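Local coordinates for protein KLLA0E03807p (Kluyveromyces lactis, PDB 3SQI) that probably binds centromeric DNA through this N-terminal part of Ndc10, a platform for inner kinetochore assembly in budding yeast, at residues C318-V323 / L341-V346; Q144-T149 / K266-V271. All coordinates share one frame; numbering follows the deposited sequence.

Contact 1: residues C318-V323 / L341-V346; sequences CPQVHV and LNSVLV
Ser343 and Asn342, neighbours on helix 332-355, each donate a side-chain hydrogen bond to a backbone carbonyl of the extended loop 318-323, and Val321 sits between the two bonds. The evidence for the first is the 3.0 Å separation of Ser343 OG from Pro319 O, with the hydroxyl lying almost straight beyond the carbonyl, at a C=O...O angle of 170°. The second is the 3.0 Å bond from Asn342 ND2 to Val323 O. It is nearly linear at hydrogen (161°) and lies close to the amide plane of the asparagine. Because Asn342 OD1 also accepts the backbone N-H of Leu325, both ends of this amide are engaged and its flip is fixed.

The closest packing lies between these bonds. Val321 straddles the helix surface: CG1 makes an apolar contact with Val346 CG1 at 3.6 Å, while CG2 rests 3.6 Å from Ser343 OG. The other branch of Val346, CG2, comes within 3.6 Å of Val323 O. At the start of the loop, Cys318 SG is carried by chi1 -161° to 3.8 Å from Ser343 CB.

The outer side of the loop is looser. Gln320 starts out away from the helix and curls back, yet OE1 approaches Ser343 OG no closer than 4.2 Å, and the exposed His322 starts out away from the helix and takes no part. Behind the helix, Leu341 and Leu345 pack on helix 198-210. In this DNA-binding domain of Ndc10, the loop between helices 304-310 and 332-355 is thus tied back through its carbonyls to the second helix by polar side chains about one turn before Val346.

Contact 2: residues Q144-T149 / K266-V271; sequences QWKFNT and KHWFQV
His267 presents its backbone carbonyl to Lys146, whose NZ donates a hydrogen bond to His267 O at 2.7 Å, with a C=O...N angle of 169°. Two bends, at chi2 (72°) and chi4 (65°), fold the lysine chain into position for this bond. Next comes Trp268, whose side chain crosses that of Lys146 at about a right angle, CE3 lying 3.8 Å from Lys146 CG. Phe147 CD1 meets the edge of that indole, close to its plane, 4.0 Å from Trp268 CZ3, and the two aromatic side chains lie side by side, pointing the same way.

The ammonium thus meets a carbonyl of the last turn of the short helix 265-269, where the helix dipole would probably favour a positive charge. A methionine in place of Lys146 would probably leave His267 O without this donor and Asn150 OD1, which NZ also serves, without its mate.

Gln270 is the first residue to leave helical geometry; its O lies 3.1 Å from Lys146 NZ, while the residue also packs on a phosphate of the bound DNA. Val271 then carries the chain past the ammonium, its CA 4.5 Å from Lys146 NZ and its side chain against Asn150.

How the contacts relate
The two contacts lie in series along the chain and do not touch: their centres are 27 Å apart and they share no helix. Contact 2 is the more central, about 10 Å from the chain centre to its own centre, against 19 Å for contact 1. Both are partly buried. Contact 1 joins a loop to one helix with two neutral hydrogen bonds around a valine cluster, whereas contact 2 joins two helices through a single buried lysine and an aromatic contact at the edge of an indole. Their relation to DNA differs too: the nearest atom of contact 2 is about 4 Å from the nucleic acid, that of contact 1 about 21 Å. Helix 198-210 connects their surroundings, meeting Leu345 and, through Thr201, Gln144.

Contact 1: residues C318-V323 / L341-V346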
loop_
_atom_site.group_PDB
_atom_site.type_symbol
_atom_site.label_atom_id
_atom_site.label_comp_id
_atom_site.label_asym_id
_atom_site.label_seq_id
_atom_site.Cartn_x
_atom_site.Cartn_y
_atom_site.Cartn_z
ATOM N N CYS A 318 -5.231 5.040 14.150
ATOM C CA CYS A 318 -4.214 4.203 14.776
ATOM C C CYS A 318 -4.622 3.790 16.192
ATOM O O CYS A 318 -4.829 4.644 17.057
ATOM C CB CYS A 318 -2.886 4.955 14.816
ATOM S SG CYS A 318 -1.456 3.912 15.056
ATOM N N PRO A 319 -4.742 2.475 16.431
ATOM C CA PRO A 319 -5.116 1.938 17.749
ATOM C C PRO A 319 -4.023 2.173 18.800
ATOM O O PRO A 319 -2.846 1.936 18.536
ATOM C CB PRO A 319 -5.285 0.440 17.475
ATOM C CG PRO A 319 -4.363 0.176 16.327
ATOM C CD PRO A 319 -4.438 1.407 15.463
ATOM N N GLN A 320 -4.402 2.635 19.984
ATOM C CA GLN A 320 -3.400 2.941 21.004
ATOM C C GLN A 320 -3.061 1.746 21.900
ATOM O O GLN A 320 -3.919 1.217 22.610
ATOM C CB GLN A 320 -3.813 4.163 21.832
ATOM C CG GLN A 320 -3.743 5.483 21.069
ATOM C CD GLN A 320 -2.401 5.697 20.373
ATOM O OE1 GLN A 320 -1.471 4.901 20.522
ATOM N NE2 GLN A 320 -2.303 6.778 19.604
ATOM N N VAL A 321 -1.798 1.331 21.851
ATOM C CA VAL A 321 -1.305 0.218 22.655
ATOM C C VAL A 321 -0.429 0.706 23.805
ATOM O O VAL A 321 0.258 1.718 23.680
ATOM C CB VAL A 321 -0.467 -0.725 21.810
ATOM C CG1 VAL A 321 -1.337 -1.380 20.760
ATOM C CG2 VAL A 321 0.705 0.038 21.189
ATOM N N HIS A 322 -0.454 -0.002 24.927
ATOM C CA HIS A 322 0.377 0.388 26.063
ATOM C C HIS A 322 1.695 -0.382 26.184
ATOM O O HIS A 322 2.453 -0.173 27.134
ATOM C CB HIS A 322 -0.422 0.345 27.369
ATOM C CG HIS A 322 -1.623 1.233 27.355
ATOM N ND1 HIS A 322 -2.676 1.043 26.488
ATOM C CD2 HIS A 322 -1.926 2.336 28.079
ATOM C CE1 HIS A 322 -3.583 1.981 26.686
ATOM N NE2 HIS A 322 -3.151 2.779 27.648
ATOM N N VAL A 323 1.965 -1.262 25.227
ATOM C CA VAL A 323 3.179 -2.069 25.238
ATOM C C VAL A 323 4.162 -1.634 24.159
ATOM O O VAL A 323 3.782 -1.454 23.001
ATOM C CB VAL A 323 2.845 -3.545 24.986
ATOM C CG1 VAL A 323 4.100 -4.322 24.634
ATOM C CG2 VAL A 323 2.129 -4.135 26.188
ATOM N N LEU A 341 4.425 1.291 13.472
ATOM C CA LEU A 341 4.850 -0.098 13.432
ATOM C C LEU A 341 4.561 -0.788 14.769
ATOM O O LEU A 341 4.071 -1.914 14.816
ATOM C CB LEU A 341 6.338 -0.191 13.101
ATOM C CG LEU A 341 6.724 0.081 11.656
ATOM C CD1 LEU A 341 8.166 -0.380 11.394
ATOM C CD2 LEU A 341 5.767 -0.657 10.747
ATOM N N ASN A 342 4.859 -0.105 15.863
ATOM C CA ASN A 342 4.609 -0.681 17.171
ATOM C C ASN A 342 3.138 -1.028 17.355
ATOM O O ASN A 342 2.813 -2.128 17.771
ATOM C CB ASN A 342 5.061 0.247 18.299
ATOM C CG ASN A 342 4.929 -0.400 19.648
ATOM O OD1 ASN A 342 5.367 -1.533 19.840
ATOM N ND2 ASN A 342 4.301 0.297 20.590
ATOM N N SER A 343 2.250 -0.088 17.043
ATOM C CA SER A 343 0.820 -0.328 17.218
ATOM C C SER A 343 0.301 -1.472 16.340
ATOM O O SER A 343 -0.469 -2.311 16.809
ATOM C CB SER A 343 0.016 0.947 16.986
ATOM O OG SER A 343 0.162 1.826 18.086
ATOM N N VAL A 344 0.718 -1.528 15.079
ATOM C CA VAL A 344 0.259 -2.635 14.241
ATOM C C VAL A 344 0.769 -3.963 14.793
ATOM O O VAL A 344 0.001 -4.921 14.975
ATOM C CB VAL A 344 0.694 -2.501 12.776
ATOM C CG1 VAL A 344 -0.025 -3.542 11.932
ATOM C CG2 VAL A 344 0.383 -1.115 12.262
ATOM N N LEU A 345 2.069 -4.002 15.068
ATOM C CA LEU A 345 2.724 -5.214 15.546
ATOM C C LEU A 345 2.011 -5.722 16.780
ATOM O O LEU A 345 1.538 -6.855 16.814
ATOM C CB LEU A 345 4.183 -4.925 15.892
ATOM C CG LEU A 345 5.081 -6.129 16.168
ATOM C CD1 LEU A 345 5.464 -6.829 14.859
ATOM C CD2 LEU A 345 6.335 -5.701 16.933
ATOM N N VAL A 346 1.923 -4.851 17.779
ATOM C CA VAL A 346 1.399 -5.181 19.099
ATOM C C VAL A 346 -0.086 -5.484 19.037
ATOM O O VAL A 346 -0.623 -6.195 19.887
ATOM C CB VAL A 346 1.638 -4.017 20.093
ATOM C CG1 VAL A 346 0.840 -4.218 21.369
ATOM C CG2 VAL A 346 3.122 -3.875 20.406
#

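Contact 2: residues Q144-T149 / K266-V271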
loop_
_atom_site.group_PDB
_atom_site.type_symbol
_atom_site.label_atom_id
_atom_site.label_comp_id
_atom_site.label_asym_id
_atom_site.label_seq_id
_atom_site.Cartn_x
_atom_site.Cartn_y
_atom_site.Cartn_z
ATOM N N GLN A 144 4.145 -7.941 -0.976
ATOM C CA GLN A 144 2.944 -7.286 -0.465
ATOM C C GLN A 144 2.987 -5.807 -0.845
ATOM O O GLN A 144 1.958 -5.160 -1.085
ATOM C CB GLN A 144 2.865 -7.427 1.061
ATOM C CG GLN A 144 2.836 -8.857 1.582
ATOM C CD GLN A 144 2.075 -8.988 2.901
ATOM O OE1 GLN A 144 2.149 -8.111 3.769
ATOM N NE2 GLN A 144 1.324 -10.079 3.047
ATOM N N TRP A 145 4.205 -5.284 -0.895
ATOM C CA TRP A 145 4.448 -3.883 -1.184
ATOM C C TRP A 145 4.129 -3.580 -2.642
ATOM O O TRP A 145 3.342 -2.689 -2.922
ATOM C CB TRP A 145 5.908 -3.568 -0.894
ATOM C CG TRP A 145 6.275 -2.140 -1.042
ATOM C CD1 TRP A 145 5.428 -1.084 -1.127
ATOM C CD2 TRP A 145 7.604 -1.606 -1.118
ATOM N NE1 TRP A 145 6.145 0.088 -1.251
ATOM C CE2 TRP A 145 7.484 -0.207 -1.251
ATOM C CE3 TRP A 145 8.884 -2.175 -1.088
ATOM C CZ2 TRP A 145 8.595 0.635 -1.353
ATOM C CZ3 TRP A 145 9.987 -1.341 -1.195
ATOM C CH2 TRP A 145 9.835 0.049 -1.328
ATOM N N LYS A 146 4.728 -4.328 -3.571
ATOM C CA LYS A 146 4.401 -4.160 -4.991
ATOM C C LYS A 146 2.900 -4.306 -5.185
ATOM O O LYS A 146 2.232 -3.422 -5.704
ATOM C CB LYS A 146 5.119 -5.202 -5.839
ATOM C CG LYS A 146 4.684 -5.230 -7.280
ATOM C CD LYS A 146 5.185 -4.009 -8.026
ATOM C CE LYS A 146 5.219 -4.233 -9.551
ATOM N NZ LYS A 146 3.868 -4.435 -10.168
ATOM N N PHE A 147 2.374 -5.426 -4.721
ATOM C CA PHE A 147 0.953 -5.711 -4.806
ATOM C C PHE A 147 0.075 -4.540 -4.359
ATOM O O PHE A 147 -0.914 -4.236 -5.013
ATOM C CB PHE A 147 0.648 -6.932 -3.948
ATOM C CG PHE A 147 -0.640 -7.604 -4.282
ATOM C CD1 PHE A 147 -0.641 -8.842 -4.906
ATOM C CD2 PHE A 147 -1.852 -7.013 -3.958
ATOM C CE1 PHE A 147 -1.828 -9.479 -5.210
ATOM C CE2 PHE A 147 -3.048 -7.645 -4.266
ATOM C CZ PHE A 147 -3.037 -8.881 -4.897
ATOM N N ASN A 148 0.410 -3.898 -3.244
ATOM C CA ASN A 148 -0.412 -2.783 -2.752
ATOM C C ASN A 148 -0.176 -1.436 -3.445
ATOM O O ASN A 148 -1.117 -0.701 -3.723
ATOM C CB ASN A 148 -0.283 -2.620 -1.233
ATOM C CG ASN A 148 -1.316 -3.429 -0.473
ATOM O OD1 ASN A 148 -1.550 -4.600 -0.775
ATOM N ND2 ASN A 148 -1.957 -2.801 0.509
ATOM N N THR A 149 1.086 -1.109 -3.688
ATOM C CA THR A 149 1.460 0.161 -4.298
ATOM C C THR A 149 1.656 0.126 -5.827
ATOM O O THR A 149 1.725 1.173 -6.470
ATOM C CB THR A 149 2.774 0.655 -3.684
ATOM O OG1 THR A 149 3.001 2.009 -4.076
ATOM C CG2 THR A 149 3.945 -0.211 -4.171
ATOM N N LYS A 266 7.861 -9.829 -15.075
ATOM C CA LYS A 266 7.447 -8.486 -15.467
ATOM C C LYS A 266 6.371 -7.915 -14.553
ATOM O O LYS A 266 6.270 -6.700 -14.371
ATOM C CB LYS A 266 6.934 -8.500 -16.910
ATOM C CG LYS A 266 6.146 -7.256 -17.291
ATOM C CD LYS A 266 6.583 -6.711 -18.640
ATOM C CE LYS A 266 6.067 -5.299 -18.858
ATOM N NZ LYS A 266 6.604 -4.713 -20.116
ATOM N N HIS A 267 5.557 -8.800 -13.993
ATOM C CA HIS A 267 4.494 -8.389 -13.098
ATOM C C HIS A 267 5.045 -7.724 -11.845
ATOM O O HIS A 267 4.534 -6.691 -11.405
ATOM C CB HIS A 267 3.631 -9.587 -12.706
ATOM C CG HIS A 267 2.685 -10.023 -13.780
ATOM N ND1 HIS A 267 2.779 -9.570 -15.077
ATOM C CD2 HIS A 267 1.630 -10.870 -13.747
ATOM C CE1 HIS A 267 1.818 -10.124 -15.803
ATOM N NE2 HIS A 267 1.109 -10.912 -15.020
ATOM N N TRP A 268 6.053 -8.341 -11.242
ATOM C CA TRP A 268 6.571 -7.830 -9.981
ATOM C C TRP A 268 7.801 -6.943 -10.078
ATOM O O TRP A 268 8.125 -6.228 -9.134
ATOM C CB TRP A 268 6.809 -9.013 -9.049
ATOM C CG TRP A 268 5.673 -9.946 -9.203
ATOM C CD1 TRP A 268 5.614 -11.050 -10.011
ATOM C CD2 TRP A 268 4.380 -9.809 -8.612
ATOM N NE1 TRP A 268 4.372 -11.631 -9.921
ATOM C CE2 TRP A 268 3.594 -10.887 -9.070
ATOM C CE3 TRP A 268 3.813 -8.888 -7.719
ATOM C CZ2 TRP A 268 2.272 -11.072 -8.667
ATOM C CZ3 TRP A 268 2.500 -9.075 -7.316
ATOM C CH2 TRP A 268 1.743 -10.157 -7.796
ATOM N N PHE A 269 8.479 -6.964 -11.215
ATOM C CA PHE A 269 9.686 -6.151 -11.331
ATOM C C PHE A 269 9.514 -4.862 -12.109
ATOM O O PHE A 269 10.419 -4.028 -12.162
ATOM C CB PHE A 269 10.842 -6.990 -11.858
ATOM C CG PHE A 269 11.356 -7.966 -10.851
ATOM C CD1 PHE A 269 12.613 -7.813 -10.296
ATOM C CD2 PHE A 269 10.554 -9.009 -10.416
ATOM C CE1 PHE A 269 13.076 -8.705 -9.352
ATOM C CE2 PHE A 269 11.010 -9.903 -9.470
ATOM C CZ PHE A 269 12.273 -9.750 -8.936
ATOM N N GLN A 270 8.329 -4.702 -12.682
ATOM C CA GLN A 270 8.013 -3.550 -13.508
ATOM C C GLN A 270 6.587 -3.149 -13.197
ATOM O O GLN A 270 5.854 -3.886 -12.533
ATOM C CB GLN A 270 8.170 -3.890 -14.992
ATOM C CG GLN A 270 9.584 -4.290 -15.387
ATOM C CD GLN A 270 9.652 -5.680 -15.993
ATOM O OE1 GLN A 270 8.748 -6.092 -16.711
ATOM N NE2 GLN A 270 10.727 -6.410 -15.704
ATOM N N VAL A 271 6.189 -1.971 -13.645
ATOM C CA VAL A 271 4.821 -1.553 -13.429
ATOM C C VAL A 271 3.897 -2.448 -14.248
ATOM O O VAL A 271 4.205 -2.807 -15.384
ATOM C CB VAL A 271 4.622 -0.104 -13.835
ATOM C CG1 VAL A 271 3.355 0.440 -13.194
ATOM C CG2 VAL A 271 5.853 0.715 -13.437
#